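PDB 5L2P: arylesterase from Sulfolobus solfataricus, which hydrolyses a broad range of aryl esters and organophosphates such as paraoxon, using an alpha/beta hydrolase fold of the GDXG lipolytic family. Local coordinates for residues I55-Y60 and C129-V134; I133-A136 and E142-I145; K193-Y198 and I206-D211; K215-D220 and P227-L232. All coordinates share one frame; numbering follows the deposited sequence.

How the interactions relate
The contacts come in order along the chain, with interaction 2 opening on the residues where interaction 1 ends. Interactions 1 and 2 share helix 124-138 and meet where Ile55 CG2 touches Trp135 CD1 at 3.5 Å; their centres are about 12 Å apart. Interaction 1 sets this helix against the hairpin at one edge of the sheet, and interaction 2 sets it against the short helix that follows it. Interactions 3 and 4 lie between strands 178-182 and 242-248, with centres about 16 Å apart. The centres of interactions 2 and 3 are about 39 Å apart. The first pair lies away from the active site. In the second, interaction 3 comes close to the probable catalytic residues through Ile206, and both touch a second subunit.

Interaction 1: residues I55-Y60 and C129-V134; sequences IKLEDY and CFNAIV
Ile55 lays its terminal methyl CD1 against Ala132, on the side of helix 124-138 that faces the sheet. Ile55 CD1 lies 4.0 Å from both Ala132 CA and Ala132 CB, so it covers backbone as well as the methyl. CG1 of Ile55 is anti to the carbonyl carbon (chi1 -57°), and the extended branch beyond it (chi2 169°) carries CD1 out to the helix. Two residues further on, Leu57 makes the second touch. Its CD2 sits 3.9 Å from Asn131 CB, and the leucine comes slantwise across the asparagine. Asn131 ND2 is a little farther off, 4.2 Å from Leu57 CD2. The leucine therefore packs mainly on the aliphatic root of the asparagine and only brushes its amide. The contact is small, with 136 Å² buried in all, and it is apolar.

The turn from Leu57 to Tyr60 is closed by a backbone hydrogen bond, Leu57 N to Tyr60 O at 2.7 Å. Asp59 also forms a salt bridge with Arg115, which ties the turn to the loop after strand 108-112. Leu62 of strand 61-68 packs against Leu57 and Ala132 and completes the apolar layer. The arrangement is that of an alpha/beta hydrolase fold, in which the antiparallel hairpin 49-56/61-68 edges the central sheet and helix 124-138 packs beside it.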
loop_
_atom_site.group_PDB
_atom_site.type_symbol
_atom_site.label_atom_id
_atom_site.label_comp_id
_atom_site.label_asym_id
_atom_site.label_seq_id
_atom_site.Cartn_x
_atom_site.Cartn_y
_atom_site.Cartn_z
ATOM N N ILE A 55 -2.545 17.887 41.897
ATOM C CA ILE A 55 -2.984 16.677 42.576
ATOM C C ILE A 55 -1.816 16.219 43.441
ATOM O O ILE A 55 -0.662 16.162 42.976
ATOM C CB ILE A 55 -3.297 15.562 41.575
ATOM C CG1 ILE A 55 -4.354 16.007 40.573
ATOM C CG2 ILE A 55 -3.663 14.247 42.302
ATOM C CD1 ILE A 55 -4.505 15.050 39.406
ATOM N N LYS A 56 -2.111 15.893 44.688
ATOM C CA LYS A 56 -1.081 15.519 45.656
ATOM C C LYS A 56 -0.802 14.022 45.593
ATOM O O LYS A 56 -1.630 13.220 46.030
ATOM C CB LYS A 56 -1.529 15.898 47.056
ATOM C CG LYS A 56 -0.378 15.981 48.050
ATOM C CD LYS A 56 -0.856 16.325 49.454
ATOM C CE LYS A 56 0.152 17.179 50.232
ATOM N NZ LYS A 56 -0.298 17.437 51.627
ATOM N N LEU A 57 0.338 13.635 45.016
ATOM C CA LEU A 57 0.792 12.238 45.044
ATOM C C LEU A 57 1.808 12.097 46.182
ATOM O O LEU A 57 2.285 13.105 46.716
ATOM C CB LEU A 57 1.397 11.829 43.697
ATOM C CG LEU A 57 0.476 12.104 42.494
ATOM C CD1 LEU A 57 1.228 11.970 41.170
ATOM C CD2 LEU A 57 -0.817 11.255 42.513
ATOM N N GLU A 58 2.131 10.865 46.572
ATOM C CA GLU A 58 3.007 10.653 47.742
ATOM C C GLU A 58 4.449 11.172 47.533
ATOM O O GLU A 58 5.100 11.582 48.496
ATOM C CB GLU A 58 2.958 9.189 48.235
ATOM C CG GLU A 58 1.691 8.884 49.059
ATOM C CD GLU A 58 1.637 7.474 49.666
ATOM O OE1 GLU A 58 1.763 6.474 48.920
ATOM O OE2 GLU A 58 1.437 7.358 50.898
ATOM N N ASP A 59 4.920 11.218 46.290
ATOM C CA ASP A 59 6.278 11.682 45.987
ATOM C C ASP A 59 6.326 12.935 45.082
ATOM O O ASP A 59 7.411 13.364 44.672
ATOM C CB ASP A 59 7.076 10.539 45.318
ATOM C CG ASP A 59 6.498 10.120 43.945
ATOM O OD1 ASP A 59 5.264 10.224 43.735
ATOM O OD2 ASP A 59 7.283 9.664 43.085
ATOM N N TYR A 60 5.169 13.509 44.769
ATOM C CA TYR A 60 5.083 14.544 43.728
ATOM C C TYR A 60 3.742 15.276 43.757
ATOM O O TYR A 60 2.720 14.766 44.251
ATOM C CB TYR A 60 5.266 13.905 42.330
ATOM C CG TYR A 60 5.533 14.875 41.192
ATOM C CD1 TYR A 60 6.750 15.555 41.116
ATOM C CD2 TYR A 60 4.598 15.074 40.167
ATOM C CE1 TYR A 60 7.027 16.425 40.076
ATOM C CE2 TYR A 60 4.859 15.960 39.125
ATOM C CZ TYR A 60 6.079 16.631 39.084
ATOM O OH TYR A 60 6.353 17.484 38.034
ATOM N N CYS A 129 -0.475 9.505 34.660
ATOM C CA CYS A 129 -1.708 9.718 33.926
ATOM C C CYS A 129 -2.825 8.888 34.531
ATOM O O CYS A 129 -3.959 9.359 34.619
ATOM C CB CYS A 129 -1.524 9.388 32.460
ATOM S SG CYS A 129 -0.495 10.552 31.507
ATOM N N PHE A 130 -2.512 7.676 34.982
ATOM C CA PHE A 130 -3.546 6.790 35.520
ATOM C C PHE A 130 -4.033 7.312 36.853
ATOM O O PHE A 130 -5.242 7.333 37.093
ATOM C CB PHE A 130 -3.044 5.347 35.634
ATOM C CG PHE A 130 -4.011 4.409 36.299
ATOM C CD1 PHE A 130 -5.158 4.001 35.639
ATOM C CD2 PHE A 130 -3.754 3.901 37.584
ATOM C CE1 PHE A 130 -6.038 3.096 36.231
ATOM C CE2 PHE A 130 -4.639 3.009 38.187
ATOM C CZ PHE A 130 -5.788 2.608 37.518
ATOM N N ASN A 131 -3.112 7.739 37.719
ATOM C CA ASN A 131 -3.477 8.388 39.009
ATOM C C ASN A 131 -4.320 9.641 38.842
ATOM O O ASN A 131 -5.184 9.915 39.666
ATOM C CB ASN A 131 -2.244 8.707 39.883
ATOM C CG ASN A 131 -1.567 7.441 40.408
ATOM O OD1 ASN A 131 -2.200 6.381 40.550
ATOM N ND2 ASN A 131 -0.268 7.533 40.657
ATOM N N ALA A 132 -4.074 10.407 37.782
ATOM C CA ALA A 132 -4.929 11.567 37.466
ATOM C C ALA A 132 -6.381 11.135 37.098
ATOM O O ALA A 132 -7.328 11.818 37.450
ATOM C CB ALA A 132 -4.300 12.391 36.369
ATOM N N ILE A 133 -6.546 10.003 36.421
ATOM C CA ILE A 133 -7.897 9.464 36.119
ATOM C C ILE A 133 -8.599 9.013 37.396
ATOM O O ILE A 133 -9.778 9.305 37.594
ATOM C CB ILE A 133 -7.845 8.260 35.147
ATOM C CG1 ILE A 133 -7.285 8.667 33.795
ATOM C CG2 ILE A 133 -9.222 7.591 34.956
ATOM C CD1 ILE A 133 -6.978 7.461 32.938
ATOM N N VAL A 134 -7.865 8.299 38.247
ATOM C CA VAL A 134 -8.395 7.876 39.540
ATOM C C VAL A 134 -8.783 9.085 40.398
ATOM O O VAL A 134 -9.833 9.086 41.011
ATOM C CB VAL A 134 -7.362 7.012 40.298
ATOM C CG1 VAL A 134 -7.784 6.733 41.732
ATOM C CG2 VAL A 134 -7.113 5.728 39.540
#

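Interaction 2: residues I133-A136 and E142-I145; sequences IVWA and ELGI
The closest partner of Leu143 CD1 is a backbone oxygen, Ala136 O, at 3.7 Å. This is van der Waals contact between a methyl and a carbonyl, not a polar bond. It joins helix 124-138 to the short, weakly bonded helix 140-143, which ends in a Schellman motif. Gly144 is the C-prime residue of that motif, with positive phi (67°). Ile145 N reaches back to Ala140 O, and Gly144 N to Gly141 O. The chain reverses here, and Leu143 and Ile145, one before and one after the glycine, both face the longer helix.

Leu143 has the largest share of the buried surface. Its CD1 also meets the indole of Trp135, with Trp135 CZ3 4.1 Å from Leu143 CD1. The leucine stands roughly perpendicular to the tryptophan side chain. The CB of Trp135 does not point at Leu143, but with CG anti to the backbone N (chi1 177°) the six-membered end of the indole comes nearer. Trp135 also packs on Met53 of strand 49-56. Ala136 adds a looser apolar touch from its methyl, whose CB is 4.4 Å from Leu143 CD1.

Both parts belong to the crossover from strand 108-112 to strand 150-155 in the alpha/beta hydrolase fold. Leu143 rests on Ile110 of the former, and Ala136 and Ile145 rest on Leu77 of strand 77-81. Ala136 O also borders a second methyl, for Ile145 CD1 lies 4.1 Å from it.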
loop_
_atom_site.group_PDB
_atom_site.type_symbol
_atom_site.label_atom_id
_atom_site.label_comp_id
_atom_site.label_asym_id
_atom_site.label_seq_id
_atom_site.Cartn_x
_atom_site.Cartn_y
_atom_site.Cartn_z
ATOM N N ILE A 133 -6.546 10.003 36.421
ATOM C CA ILE A 133 -7.897 9.464 36.119
ATOM C C ILE A 133 -8.599 9.013 37.396
ATOM O O ILE A 133 -9.778 9.305 37.594
ATOM C CB ILE A 133 -7.845 8.260 35.147
ATOM C CG1 ILE A 133 -7.285 8.667 33.795
ATOM C CG2 ILE A 133 -9.222 7.591 34.956
ATOM C CD1 ILE A 133 -6.978 7.461 32.938
ATOM N N VAL A 134 -7.865 8.299 38.247
ATOM C CA VAL A 134 -8.395 7.876 39.540
ATOM C C VAL A 134 -8.783 9.085 40.398
ATOM O O VAL A 134 -9.833 9.086 41.011
ATOM C CB VAL A 134 -7.362 7.012 40.298
ATOM C CG1 VAL A 134 -7.784 6.733 41.732
ATOM C CG2 VAL A 134 -7.113 5.728 39.540
ATOM N N TRP A 135 -7.950 10.128 40.404
ATOM C CA TRP A 135 -8.279 11.393 41.125
ATOM C C TRP A 135 -9.560 12.015 40.610
ATOM O O TRP A 135 -10.393 12.407 41.387
ATOM C CB TRP A 135 -7.120 12.395 41.014
ATOM C CG TRP A 135 -7.388 13.689 41.634
ATOM C CD1 TRP A 135 -7.124 14.025 42.907
ATOM C CD2 TRP A 135 -8.012 14.835 41.030
ATOM N NE1 TRP A 135 -7.552 15.304 43.156
ATOM C CE2 TRP A 135 -8.089 15.829 42.018
ATOM C CE3 TRP A 135 -8.526 15.108 39.768
ATOM C CZ2 TRP A 135 -8.649 17.084 41.790
ATOM C CZ3 TRP A 135 -9.129 16.353 39.546
ATOM C CH2 TRP A 135 -9.167 17.333 40.551
ATOM N N ALA A 136 -9.717 12.106 39.298
ATOM C CA ALA A 136 -10.933 12.677 38.690
ATOM C C ALA A 136 -12.185 11.891 39.063
ATOM O O ALA A 136 -13.253 12.480 39.327
ATOM C CB ALA A 136 -10.793 12.704 37.178
ATOM N N GLU A 142 -17.483 16.693 42.902
ATOM C CA GLU A 142 -16.914 18.042 43.002
ATOM C C GLU A 142 -16.817 18.668 41.611
ATOM O O GLU A 142 -17.067 19.863 41.442
ATOM C CB GLU A 142 -15.524 17.971 43.658
ATOM C CG GLU A 142 -14.941 19.291 44.126
ATOM C CD GLU A 142 -15.624 19.825 45.384
ATOM O OE1 GLU A 142 -16.379 19.026 45.984
ATOM O OE2 GLU A 142 -15.438 21.020 45.734
ATOM N N LEU A 143 -16.479 17.844 40.618
ATOM C CA LEU A 143 -16.327 18.307 39.240
ATOM C C LEU A 143 -17.669 18.390 38.483
ATOM O O LEU A 143 -17.744 18.921 37.406
ATOM C CB LEU A 143 -15.332 17.409 38.512
ATOM C CG LEU A 143 -13.925 17.319 39.151
ATOM C CD1 LEU A 143 -13.089 16.153 38.617
ATOM C CD2 LEU A 143 -13.127 18.600 38.953
ATOM N N GLY A 144 -18.727 17.854 39.062
ATOM C CA GLY A 144 -20.019 17.766 38.394
ATOM C C GLY A 144 -20.036 16.807 37.197
ATOM O O GLY A 144 -20.669 17.085 36.171
ATOM N N ILE A 145 -19.348 15.681 37.328
ATOM C CA ILE A 145 -19.289 14.729 36.236
ATOM C C ILE A 145 -19.779 13.356 36.675
ATOM O O ILE A 145 -19.706 12.996 37.861
ATOM C CB ILE A 145 -17.877 14.619 35.632
ATOM C CG1 ILE A 145 -16.848 14.228 36.681
ATOM C CG2 ILE A 145 -17.438 15.960 35.054
ATOM C CD1 ILE A 145 -15.912 13.137 36.221
#

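Interaction 3: residues K193-Y198 and I206-D211; sequences KSMNRY and INLPVD
Met195 reaches from helix 193-197 to Ile206 and Leu208 in the loop before helix 212-217. These segments lie in the excursion after strand 178-182, consistent with the cap region of alpha/beta hydrolases of the GDXG family. Met195 is the centre of the contact. Its CB does not point straight at the loop. The bend at chi2 (61°) places the sulfur beside the loop, and the bend at chi3 (66°) turns the methyl CE to Ile206. Met195 SD lies 4.0 Å from Ile206 CD1 and 4.2 Å from Leu208 CD2. Gln256 of helix 254-266 also packs on the methionine.

Leu208 uses its two methyls separately. While CD2 meets the sulfur, Leu208 CD1 sits 4.0 Å from Asn196 OD1. The amide of Asn196 is held by its other end, since ND2 bonds to the backbone O of Ser192 and of Leu190. Leu208 and Asn196 also pack on Arg263 and Ala259 of a second subunit. The side chain of Ile206 is about 6 Å from that of Asp251, the probable active-site acid. At the end of the methionine, Met195 CE lies 4.1 Å from Ile206 CD1.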
loop_
_atom_site.group_PDB
_atom_site.type_symbol
_atom_site.label_atom_id
_atom_site.label_comp_id
_atom_site.label_asym_id
_atom_site.label_seq_id
_atom_site.Cartn_x
_atom_site.Cartn_y
_atom_site.Cartn_z
ATOM N N LYS A 193 5.515 -0.268 6.102
ATOM C CA LYS A 193 5.824 0.622 5.011
ATOM C C LYS A 193 5.882 2.091 5.476
ATOM O O LYS A 193 6.784 2.856 5.069
ATOM C CB LYS A 193 4.782 0.514 3.906
ATOM C CG LYS A 193 4.910 -0.760 3.127
ATOM C CD LYS A 193 6.058 -0.728 2.141
ATOM C CE LYS A 193 6.396 -2.090 1.612
ATOM N NZ LYS A 193 7.507 -1.917 0.638
ATOM N N SER A 194 4.896 2.484 6.281
ATOM C CA SER A 194 4.831 3.858 6.762
ATOM C C SER A 194 6.122 4.220 7.525
ATOM O O SER A 194 6.661 5.277 7.289
ATOM C CB SER A 194 3.580 4.072 7.648
ATOM O OG SER A 194 3.659 3.392 8.858
ATOM N N MET A 195 6.608 3.317 8.373
ATOM C CA MET A 195 7.784 3.543 9.164
ATOM C C MET A 195 9.029 3.764 8.300
ATOM O O MET A 195 9.752 4.769 8.459
ATOM C CB MET A 195 8.016 2.400 10.151
ATOM C CG MET A 195 9.292 2.565 11.003
ATOM S SD MET A 195 9.333 4.045 12.064
ATOM C CE MET A 195 8.014 3.664 13.215
ATOM N N ASN A 196 9.221 2.868 7.336
ATOM C CA ASN A 196 10.421 2.910 6.520
ATOM C C ASN A 196 10.422 4.055 5.514
ATOM O O ASN A 196 11.465 4.567 5.174
ATOM C CB ASN A 196 10.611 1.559 5.825
ATOM C CG ASN A 196 11.099 0.496 6.779
ATOM O OD1 ASN A 196 12.264 0.490 7.122
ATOM N ND2 ASN A 196 10.223 -0.372 7.259
ATOM N N ARG A 197 9.248 4.455 5.055
ATOM C CA ARG A 197 9.127 5.478 4.034
ATOM C C ARG A 197 9.076 6.867 4.588
ATOM O O ARG A 197 9.587 7.803 3.959
ATOM C CB ARG A 197 7.857 5.245 3.202
ATOM C CG ARG A 197 7.863 4.044 2.288
ATOM C CD ARG A 197 6.546 3.880 1.519
ATOM N NE ARG A 197 6.769 2.910 0.444
ATOM C CZ ARG A 197 5.831 2.297 -0.254
ATOM N NH1 ARG A 197 4.562 2.500 -0.012
ATOM N NH2 ARG A 197 6.201 1.476 -1.206
ATOM N N TYR A 198 8.458 7.045 5.744
ATOM C CA TYR A 198 8.260 8.413 6.267
ATOM C C TYR A 198 8.967 8.640 7.593
ATOM O O TYR A 198 8.544 9.488 8.377
ATOM C CB TYR A 198 6.784 8.697 6.439
ATOM C CG TYR A 198 5.937 8.230 5.287
ATOM C CD1 TYR A 198 6.208 8.635 3.984
ATOM C CD2 TYR A 198 4.868 7.392 5.499
ATOM C CE1 TYR A 198 5.446 8.187 2.916
ATOM C CE2 TYR A 198 4.100 6.946 4.446
ATOM C CZ TYR A 198 4.396 7.337 3.155
ATOM O OH TYR A 198 3.619 6.945 2.078
ATOM N N ILE A 206 12.669 9.645 12.913
ATOM C CA ILE A 206 12.929 8.453 13.718
ATOM C C ILE A 206 14.122 7.659 13.183
ATOM O O ILE A 206 14.203 7.376 12.016
ATOM C CB ILE A 206 11.692 7.539 13.688
ATOM C CG1 ILE A 206 10.474 8.298 14.206
ATOM C CG2 ILE A 206 11.914 6.273 14.515
ATOM C CD1 ILE A 206 9.179 7.510 14.092
ATOM N N ASN A 207 15.074 7.323 14.043
ATOM C CA ASN A 207 16.181 6.427 13.691
ATOM C C ASN A 207 15.849 5.008 14.089
ATOM O O ASN A 207 15.103 4.781 15.048
ATOM C CB ASN A 207 17.497 6.855 14.374
ATOM C CG ASN A 207 18.116 8.082 13.720
ATOM O OD1 ASN A 207 18.212 8.159 12.482
ATOM N ND2 ASN A 207 18.540 9.061 14.540
ATOM N N LEU A 208 16.408 4.047 13.351
ATOM C CA LEU A 208 16.169 2.611 13.602
ATOM C C LEU A 208 17.472 1.925 13.984
ATOM O O LEU A 208 18.521 2.320 13.512
ATOM C CB LEU A 208 15.554 1.941 12.366
ATOM C CG LEU A 208 14.191 2.471 11.870
ATOM C CD1 LEU A 208 13.717 1.680 10.635
ATOM C CD2 LEU A 208 13.098 2.501 12.922
ATOM N N PRO A 209 17.424 0.878 14.804
ATOM C CA PRO A 209 16.235 0.197 15.324
ATOM C C PRO A 209 15.546 0.886 16.506
ATOM O O PRO A 209 14.316 0.806 16.624
ATOM C CB PRO A 209 16.774 -1.186 15.751
ATOM C CG PRO A 209 18.179 -0.919 16.108
ATOM C CD PRO A 209 18.665 0.183 15.188
ATOM N N VAL A 210 16.309 1.533 17.379
ATOM C CA VAL A 210 15.706 2.177 18.556
ATOM C C VAL A 210 15.981 3.689 18.490
ATOM O O VAL A 210 17.130 4.116 18.567
ATOM C CB VAL A 210 16.282 1.611 19.877
ATOM C CG1 VAL A 210 15.490 2.116 21.060
ATOM C CG2 VAL A 210 16.255 0.092 19.886
ATOM N N ASP A 211 14.942 4.515 18.369
ATOM C CA ASP A 211 15.163 5.951 18.245
ATOM C C ASP A 211 15.449 6.616 19.598
ATOM O O ASP A 211 15.331 6.002 20.675
ATOM C CB ASP A 211 14.037 6.671 17.510
ATOM C CG ASP A 211 12.812 6.886 18.374
ATOM O OD1 ASP A 211 12.391 5.934 19.065
ATOM O OD2 ASP A 211 12.293 8.021 18.376
#

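Interaction 4: residues K215-D220 and P227-L232; sequences KMYIRD and PLFSPL
The backbone oxygens of Ile218 and Met216 both take a hydrogen bond from Lys121 NZ, and Ile218 and Tyr217 at this helix end meet Phe229. Ile218 is the first residue to leave helical geometry. Its methyl CG2 lies over one face of the Phe229 ring in a CH-pi contact, 3.9 Å from the ring centroid and 21° off the ring normal. It is shifted toward the rim, and the nearest ring atom to Ile218 CG2 is Phe229 CE1 at 3.7 Å. With CG1 between the backbone N and the carbonyl carbon (chi1 66°), CG2 is left as the methyl that lies on the ring.

Tyr217 approaches the same ring at its edge, near the ring plane. Tyr217 CE2 and Phe229 CD1 are 4.0 Å apart, and the tyrosine too presents an edge. The two aromatic side chains run antiparallel, side by side. Phe229 is thus touched on a face by the isoleucine and at an edge by the tyrosine.

Tyr217 is stacked with Trp86 and packs on Ala125 and Val126 of helix 124-138. Phe229 meets the ring of Phe185, in the excursion after strand 178-182, and its backbone O bonds to Asn160 ND2 on helix 157-171. The contact therefore bridges helix 212-217 and the loop leading to strand 242-248, beside helices 124-138 and 157-171.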
loop_
_atom_site.group_PDB
_atom_site.type_symbol
_atom_site.label_atom_id
_atom_site.label_comp_id
_atom_site.label_asym_id
_atom_site.label_seq_id
_atom_site.Cartn_x
_atom_site.Cartn_y
_atom_site.Cartn_z
ATOM N N LYS A 215 14.874 5.444 23.726
ATOM C CA LYS A 215 16.055 5.220 24.576
ATOM C C LYS A 215 16.046 6.074 25.845
ATOM O O LYS A 215 16.511 5.638 26.896
ATOM C CB LYS A 215 17.342 5.536 23.821
ATOM C CG LYS A 215 17.772 4.489 22.819
ATOM C CD LYS A 215 19.044 4.942 22.120
ATOM C CE LYS A 215 19.490 3.949 21.043
ATOM N NZ LYS A 215 20.257 2.804 21.622
ATOM N N MET A 216 15.530 7.294 25.734
ATOM C CA MET A 216 15.449 8.218 26.870
ATOM C C MET A 216 14.341 7.833 27.841
ATOM O O MET A 216 14.478 8.017 29.035
ATOM C CB MET A 216 15.205 9.630 26.364
ATOM C CG MET A 216 16.322 10.120 25.477
ATOM S SD MET A 216 17.430 11.182 26.404
ATOM C CE MET A 216 16.539 12.736 26.259
ATOM N N TYR A 217 13.257 7.274 27.312
ATOM C CA TYR A 217 12.069 6.926 28.092
ATOM C C TYR A 217 12.204 5.580 28.779
ATOM O O TYR A 217 11.896 5.478 29.970
ATOM C CB TYR A 217 10.848 6.964 27.182
ATOM C CG TYR A 217 9.529 6.665 27.837
ATOM C CD1 TYR A 217 9.145 7.335 28.988
ATOM C CD2 TYR A 217 8.636 5.720 27.268
ATOM C CE1 TYR A 217 7.924 7.065 29.579
ATOM C CE2 TYR A 217 7.432 5.450 27.854
ATOM C CZ TYR A 217 7.076 6.119 29.006
ATOM O OH TYR A 217 5.857 5.860 29.603
ATOM N N ILE A 218 12.689 4.562 28.059
ATOM C CA ILE A 218 12.803 3.207 28.636
ATOM C C ILE A 218 14.055 3.026 29.489
ATOM O O ILE A 218 15.040 3.746 29.320
ATOM C CB ILE A 218 12.722 2.070 27.580
ATOM C CG1 ILE A 218 13.927 2.101 26.636
ATOM C CG2 ILE A 218 11.384 2.141 26.848
ATOM C CD1 ILE A 218 13.963 0.894 25.728
ATOM N N ARG A 219 13.994 2.074 30.418
ATOM C CA ARG A 219 15.104 1.796 31.335
ATOM C C ARG A 219 16.144 0.911 30.667
ATOM O O ARG A 219 17.333 1.139 30.774
ATOM C CB ARG A 219 14.589 1.123 32.602
ATOM C CG ARG A 219 13.639 2.010 33.400
ATOM C CD ARG A 219 12.884 1.241 34.457
ATOM N NE ARG A 219 11.894 0.356 33.848
ATOM C CZ ARG A 219 11.015 -0.351 34.529
ATOM N NH1 ARG A 219 11.000 -0.285 35.839
ATOM N NH2 ARG A 219 10.146 -1.110 33.894
ATOM N N ASP A 220 15.671 -0.145 30.022
ATOM C CA ASP A 220 16.517 -1.063 29.276
ATOM C C ASP A 220 15.682 -1.797 28.226
ATOM O O ASP A 220 14.461 -1.565 28.117
ATOM C CB ASP A 220 17.199 -2.060 30.223
ATOM C CG ASP A 220 16.214 -2.869 31.049
ATOM O OD1 ASP A 220 15.348 -3.551 30.474
ATOM O OD2 ASP A 220 16.327 -2.827 32.291
ATOM N N PRO A 227 3.826 -4.521 27.858
ATOM C CA PRO A 227 2.596 -4.016 27.235
ATOM C C PRO A 227 2.228 -2.569 27.628
ATOM O O PRO A 227 1.572 -1.898 26.850
ATOM C CB PRO A 227 1.520 -5.014 27.689
ATOM C CG PRO A 227 2.253 -6.214 28.148
ATOM C CD PRO A 227 3.583 -5.728 28.668
ATOM N N LEU A 228 2.651 -2.090 28.797
ATOM C CA LEU A 228 2.422 -0.683 29.156
ATOM C C LEU A 228 3.268 0.283 28.320
ATOM O O LEU A 228 2.921 1.457 28.218
ATOM C CB LEU A 228 2.694 -0.416 30.637
ATOM C CG LEU A 228 1.834 -1.226 31.618
ATOM C CD1 LEU A 228 2.184 -0.908 33.068
ATOM C CD2 LEU A 228 0.345 -1.029 31.406
ATOM N N PHE A 229 4.365 -0.197 27.747
ATOM C CA PHE A 229 5.125 0.577 26.803
ATOM C C PHE A 229 4.625 0.348 25.377
ATOM O O PHE A 229 4.427 1.316 24.613
ATOM C CB PHE A 229 6.596 0.243 26.908
ATOM C CG PHE A 229 7.416 0.780 25.771
ATOM C CD1 PHE A 229 7.714 2.119 25.689
ATOM C CD2 PHE A 229 7.918 -0.071 24.810
ATOM C CE1 PHE A 229 8.472 2.603 24.655
ATOM C CE2 PHE A 229 8.673 0.400 23.764
ATOM C CZ PHE A 229 8.954 1.744 23.678
ATOM N N SER A 230 4.450 -0.935 25.023
ATOM C CA SER A 230 3.983 -1.365 23.698
ATOM C C SER A 230 2.704 -2.126 23.812
ATOM O O SER A 230 2.712 -3.360 23.800
ATOM C CB SER A 230 5.020 -2.249 23.010
ATOM O OG SER A 230 6.122 -1.479 22.548
ATOM N N PRO A 231 1.586 -1.412 23.911
ATOM C CA PRO A 231 0.295 -2.089 24.078
ATOM C C PRO A 231 -0.098 -3.048 22.934
ATOM O O PRO A 231 -0.937 -3.919 23.129
ATOM C CB PRO A 231 -0.705 -0.927 24.183
ATOM C CG PRO A 231 0.050 0.292 23.757
ATOM C CD PRO A 231 1.473 0.038 24.046
ATOM N N LEU A 232 0.496 -2.879 21.760
ATOM C CA LEU A 232 0.198 -3.757 20.647
ATOM C C LEU A 232 0.643 -5.218 20.944
ATOM O O LEU A 232 0.069 -6.149 20.411
ATOM C CB LEU A 232 0.851 -3.219 19.369
ATOM C CG LEU A 232 0.301 -3.776 18.069
ATOM C CD1 LEU A 232 -1.170 -3.458 17.854
ATOM C CD2 LEU A 232 1.128 -3.244 16.912
#